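Plastocyanin (PDB 1KDJ) carries electrons from the cytochrome b6-f complex to P700 of photosystem I, using a single bound copper ion. Local coordinates at residues A[11-23]-A[90-102]. Residues are numbered along the deposited sequence; the frame is centred on the assembly and turned at random.
Sequences NFKFYPDSITVSA and HKSANMKGTLTVK. With CU (copper (II) ion), chain B.
F12 and H90 both hold CG beside the backbone N, anti to the carbonyl carbon (chi1 -54° and -55°), and this brings their rings into an offset stack at the copper end of the cupredoxin beta-sandwich. The centroids are 3.9 Å apart, the planes at 19°. H90 CD2 sits over the centre of the F12 ring. H90 ND1 binds copper at 2.1 Å, while F12 lies over the imidazole face; H37, C87 and M95 complete the site. With an alanine in place of F12, H90 would probably lose the cover on one ring face and be freer to swing away from copper. M95 CE lies over the face of F14, 4.1 Å from the ring centroid, a CH-pi contact. SD stands farther off above the same face, a Met-aromatic contact. Strands 18-21 and 96-101 pair in parallel. Their backbone ladder runs from D17 O to K102 N. I19, V21, L99 and V101 share one face, where V21 CG2 meets L99 CD2 at 3.7 Å. On the face of S18, T98 and T100, one water is hydrogen-bonded to T98 OG1, T100 OG1 and I19 O. At the chain end, A23 N donates to the terminal carboxylate oxygen K102 OXT at 3.1 Å.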
loop_
_atom_site.group_PDB
_atom_site.type_symbol
_atom_site.label_atom_id
_atom_site.label_comp_id
_atom_site.label_asym_id
_atom_site.label_seq_id
_atom_site.Cartn_x
_atom_site.Cartn_y
_atom_site.Cartn_z
ATOM N N ASN A 11 -13.929 -8.986 -1.178
ATOM C CA ASN A 11 -12.973 -9.271 -2.239
ATOM C C ASN A 11 -11.575 -8.830 -1.815
ATOM O O ASN A 11 -11.435 -7.871 -1.066
ATOM C CB ASN A 11 -13.306 -8.521 -3.499
ATOM C CG ASN A 11 -14.522 -9.098 -4.152
ATOM O OD1 ASN A 11 -14.558 -10.271 -4.512
ATOM N ND2 ASN A 11 -15.527 -8.273 -4.377
ATOM N N PHE A 12 -10.535 -9.475 -2.276
ATOM C CA PHE A 12 -9.185 -9.115 -1.861
ATOM C C PHE A 12 -8.589 -8.204 -2.961
ATOM O O PHE A 12 -7.787 -8.636 -3.807
ATOM C CB PHE A 12 -8.369 -10.382 -1.712
ATOM C CG PHE A 12 -8.953 -11.471 -0.803
ATOM C CD1 PHE A 12 -9.660 -11.144 0.338
ATOM C CD2 PHE A 12 -8.711 -12.792 -1.157
ATOM C CE1 PHE A 12 -10.131 -12.159 1.154
ATOM C CE2 PHE A 12 -9.187 -13.797 -0.338
ATOM C CZ PHE A 12 -9.886 -13.471 0.811
ATOM N N LYS A 13 -8.972 -6.931 -2.949
ATOM C CA LYS A 13 -8.581 -6.006 -4.004
ATOM C C LYS A 13 -8.356 -4.636 -3.432
ATOM O O LYS A 13 -8.987 -4.187 -2.475
ATOM C CB LYS A 13 -9.693 -5.894 -5.067
ATOM C CG LYS A 13 -10.090 -7.071 -5.955
ATOM C CD LYS A 13 -9.373 -6.866 -7.271
ATOM C CE LYS A 13 -9.554 -7.976 -8.316
ATOM N NZ LYS A 13 -8.482 -7.866 -9.329
ATOM N N PHE A 14 -7.442 -3.923 -4.090
ATOM C CA PHE A 14 -7.238 -2.502 -3.829
ATOM C C PHE A 14 -8.047 -1.764 -4.932
ATOM O O PHE A 14 -8.072 -2.206 -6.077
ATOM C CB PHE A 14 -5.737 -2.100 -3.964
ATOM C CG PHE A 14 -4.850 -2.633 -2.832
ATOM C CD1 PHE A 14 -4.864 -1.958 -1.622
ATOM C CD2 PHE A 14 -4.058 -3.762 -3.052
ATOM C CE1 PHE A 14 -4.050 -2.418 -0.587
ATOM C CE2 PHE A 14 -3.258 -4.210 -2.016
ATOM C CZ PHE A 14 -3.265 -3.534 -0.809
ATOM N N TYR A 15 -8.656 -0.665 -4.556
ATOM C CA TYR A 15 -9.493 0.150 -5.422
ATOM C C TYR A 15 -9.032 1.607 -5.427
ATOM O O TYR A 15 -9.305 2.317 -4.447
ATOM C CB TYR A 15 -10.931 0.042 -4.914
ATOM C CG TYR A 15 -11.531 -1.352 -5.079
ATOM C CD1 TYR A 15 -11.784 -1.860 -6.333
ATOM C CD2 TYR A 15 -11.859 -2.069 -3.935
ATOM C CE1 TYR A 15 -12.362 -3.094 -6.462
ATOM C CE2 TYR A 15 -12.436 -3.303 -4.059
ATOM C CZ TYR A 15 -12.676 -3.797 -5.319
ATOM O OH TYR A 15 -13.263 -5.025 -5.457
ATOM N N PRO A 16 -8.378 2.160 -6.471
ATOM C CA PRO A 16 -7.868 1.460 -7.634
ATOM C C PRO A 16 -6.588 0.685 -7.334
ATOM O O PRO A 16 -5.975 0.916 -6.289
ATOM C CB PRO A 16 -7.629 2.538 -8.699
ATOM C CG PRO A 16 -7.200 3.683 -7.824
ATOM C CD PRO A 16 -8.013 3.590 -6.526
ATOM N N ASP A 17 -6.136 -0.189 -8.225
ATOM C CA ASP A 17 -4.898 -0.924 -7.943
ATOM C C ASP A 17 -3.672 -0.346 -8.651
ATOM O O ASP A 17 -2.653 -1.020 -8.711
ATOM C CB ASP A 17 -5.087 -2.399 -8.329
ATOM C CG ASP A 17 -5.348 -2.721 -9.793
ATOM O OD1 ASP A 17 -5.379 -1.833 -10.654
ATOM O OD2 ASP A 17 -5.524 -3.896 -10.086
ATOM N N SER A 18 -3.805 0.833 -9.273
ATOM C CA SER A 18 -2.711 1.564 -9.932
ATOM C C SER A 18 -2.987 3.021 -9.661
ATOM O O SER A 18 -4.113 3.476 -9.928
ATOM C CB SER A 18 -2.704 1.365 -11.430
ATOM O OG SER A 18 -2.253 0.053 -11.748
ATOM N N ILE A 19 -2.051 3.744 -9.038
ATOM C CA ILE A 19 -2.263 5.123 -8.638
ATOM C C ILE A 19 -1.005 5.848 -9.086
ATOM O O ILE A 19 0.064 5.229 -9.079
ATOM C CB ILE A 19 -2.334 5.443 -7.117
ATOM C CG1 ILE A 19 -2.048 4.260 -6.203
ATOM C CG2 ILE A 19 -3.682 6.099 -6.931
ATOM C CD1 ILE A 19 -2.995 3.026 -6.150
ATOM N N THR A 20 -1.125 7.099 -9.528
ATOM C CA THR A 20 0.028 7.898 -9.894
ATOM C C THR A 20 -0.026 9.114 -9.014
ATOM O O THR A 20 -1.094 9.721 -8.880
ATOM C CB THR A 20 -0.057 8.293 -11.359
ATOM O OG1 THR A 20 0.082 7.106 -12.132
ATOM C CG2 THR A 20 1.017 9.320 -11.719
ATOM N N VAL A 21 1.079 9.500 -8.375
ATOM C CA VAL A 21 1.081 10.614 -7.447
ATOM C C VAL A 21 2.316 11.431 -7.744
ATOM O O VAL A 21 3.209 10.972 -8.451
ATOM C CB VAL A 21 1.160 10.189 -5.931
ATOM C CG1 VAL A 21 -0.110 9.388 -5.618
ATOM C CG2 VAL A 21 2.427 9.358 -5.601
ATOM N N SER A 22 2.301 12.636 -7.211
ATOM C CA SER A 22 3.431 13.558 -7.235
ATOM C C SER A 22 4.379 13.239 -6.068
ATOM O O SER A 22 3.939 12.739 -5.018
ATOM C CB SER A 22 2.912 14.998 -7.086
ATOM O OG SER A 22 1.867 15.326 -8.020
ATOM N N ALA A 23 5.682 13.487 -6.205
ATOM C CA ALA A 23 6.627 13.342 -5.097
ATOM C C ALA A 23 6.167 13.936 -3.770
ATOM O O ALA A 23 5.748 15.090 -3.692
ATOM C CB ALA A 23 7.952 13.995 -5.492
ATOM N N HIS A 90 -3.259 -11.660 2.103
ATOM C CA HIS A 90 -3.878 -12.069 0.836
ATOM C C HIS A 90 -2.968 -11.949 -0.372
ATOM O O HIS A 90 -3.410 -11.960 -1.529
ATOM C CB HIS A 90 -5.183 -11.246 0.646
ATOM C CG HIS A 90 -6.182 -11.340 1.815
ATOM N ND1 HIS A 90 -6.416 -10.289 2.579
ATOM C CD2 HIS A 90 -6.920 -12.420 2.218
ATOM C CE1 HIS A 90 -7.293 -10.655 3.491
ATOM N NE2 HIS A 90 -7.577 -11.925 3.244
ATOM N N LYS A 91 -1.658 -11.979 -0.083
ATOM C CA LYS A 91 -0.607 -11.893 -1.107
ATOM C C LYS A 91 -0.734 -12.994 -2.132
ATOM O O LYS A 91 -0.710 -12.741 -3.329
ATOM C CB LYS A 91 0.802 -11.996 -0.478
ATOM C CG LYS A 91 1.924 -11.579 -1.438
ATOM C CD LYS A 91 3.287 -11.668 -0.748
ATOM C CE LYS A 91 4.435 -11.082 -1.604
ATOM N NZ LYS A 91 5.296 -12.119 -2.157
ATOM N N SER A 92 -0.913 -14.238 -1.716
ATOM C CA SER A 92 -1.074 -15.334 -2.654
ATOM C C SER A 92 -2.380 -15.229 -3.439
ATOM O O SER A 92 -2.545 -15.886 -4.464
ATOM C CB SER A 92 -1.031 -16.620 -1.878
ATOM O OG SER A 92 -1.888 -16.466 -0.736
ATOM N N ALA A 93 -3.334 -14.407 -2.985
ATOM C CA ALA A 93 -4.544 -14.173 -3.747
ATOM C C ALA A 93 -4.406 -12.943 -4.661
ATOM O O ALA A 93 -5.400 -12.356 -5.081
ATOM C CB ALA A 93 -5.700 -13.971 -2.782
ATOM N N ASN A 94 -3.173 -12.524 -4.950
ATOM C CA ASN A 94 -2.809 -11.421 -5.832
ATOM C C ASN A 94 -3.440 -10.104 -5.462
ATOM O O ASN A 94 -3.757 -9.259 -6.302
ATOM C CB ASN A 94 -3.139 -11.806 -7.285
ATOM C CG ASN A 94 -2.457 -10.993 -8.405
ATOM O OD1 ASN A 94 -1.588 -11.494 -9.116
ATOM N ND2 ASN A 94 -2.762 -9.749 -8.757
ATOM N N MET A 95 -3.603 -9.845 -4.172
ATOM C CA MET A 95 -4.025 -8.532 -3.727
ATOM C C MET A 95 -2.762 -7.632 -3.628
ATOM O O MET A 95 -2.033 -7.506 -2.629
ATOM C CB MET A 95 -4.718 -8.632 -2.388
ATOM C CG MET A 95 -5.213 -7.333 -1.843
ATOM S SD MET A 95 -6.271 -7.444 -0.393
ATOM C CE MET A 95 -6.606 -5.748 -0.089
ATOM N N LYS A 96 -2.590 -6.954 -4.762
ATOM C CA LYS A 96 -1.446 -6.105 -5.004
ATOM C C LYS A 96 -1.861 -4.896 -5.850
ATOM O O LYS A 96 -2.936 -4.912 -6.474
ATOM C CB LYS A 96 -0.364 -6.927 -5.721
ATOM C CG LYS A 96 -0.673 -7.408 -7.133
ATOM C CD LYS A 96 0.570 -8.096 -7.690
ATOM C CE LYS A 96 0.365 -8.682 -9.103
ATOM N NZ LYS A 96 0.213 -7.658 -10.123
ATOM N N GLY A 97 -1.039 -3.846 -5.818
ATOM C CA GLY A 97 -1.273 -2.644 -6.600
ATOM C C GLY A 97 0.073 -2.028 -6.987
ATOM O O GLY A 97 1.122 -2.526 -6.546
ATOM N N THR A 98 0.068 -1.006 -7.846
ATOM C CA THR A 98 1.285 -0.275 -8.223
ATOM C C THR A 98 1.128 1.210 -7.893
ATOM O O THR A 98 0.029 1.781 -7.953
ATOM C CB THR A 98 1.625 -0.422 -9.743
ATOM O OG1 THR A 98 0.510 0.060 -10.462
ATOM C CG2 THR A 98 1.928 -1.838 -10.162
ATOM N N LEU A 99 2.209 1.858 -7.474
ATOM C CA LEU A 99 2.233 3.266 -7.151
ATOM C C LEU A 99 3.297 3.835 -8.109
ATOM O O LEU A 99 4.435 3.342 -8.092
ATOM C CB LEU A 99 2.705 3.500 -5.729
ATOM C CG LEU A 99 2.330 4.691 -4.816
ATOM C CD1 LEU A 99 3.595 5.244 -4.169
ATOM C CD2 LEU A 99 1.597 5.756 -5.588
ATOM N N THR A 100 2.948 4.805 -8.968
ATOM C CA THR A 100 3.902 5.495 -9.829
ATOM C C THR A 100 4.104 6.849 -9.184
ATOM O O THR A 100 3.128 7.566 -8.916
ATOM C CB THR A 100 3.345 5.686 -11.250
ATOM O OG1 THR A 100 3.291 4.379 -11.786
ATOM C CG2 THR A 100 4.184 6.614 -12.147
ATOM N N VAL A 101 5.358 7.219 -8.870
ATOM C CA VAL A 101 5.661 8.523 -8.288
ATOM C C VAL A 101 6.287 9.349 -9.433
ATOM O O VAL A 101 7.201 8.846 -10.115
ATOM C CB VAL A 101 6.653 8.351 -7.112
ATOM C CG1 VAL A 101 6.899 9.685 -6.450
ATOM C CG2 VAL A 101 6.057 7.407 -6.057
ATOM N N LYS A 102 5.712 10.521 -9.705
ATOM C CA LYS A 102 6.199 11.401 -10.764
ATOM C C LYS A 102 7.119 12.410 -10.121
ATOM O O LYS A 102 8.236 12.511 -10.620
ATOM C CB LYS A 102 5.120 12.248 -11.472
ATOM C CG LYS A 102 4.038 11.584 -12.307
ATOM C CD LYS A 102 4.465 10.341 -13.110
ATOM C CE LYS A 102 5.602 10.505 -14.094
ATOM N NZ LYS A 102 5.921 9.240 -14.728
ATOM O OXT LYS A 102 6.721 13.064 -9.141
HETATM CU CU CU B . -5.795 -8.333 2.350
HETATM O O HOH W 1 -7.755 -10.616 -5.605
HETATM O O HOH W 2 -5.750 -5.339 -5.891
HETATM O O HOH W 3 0.986 2.970 -11.011
#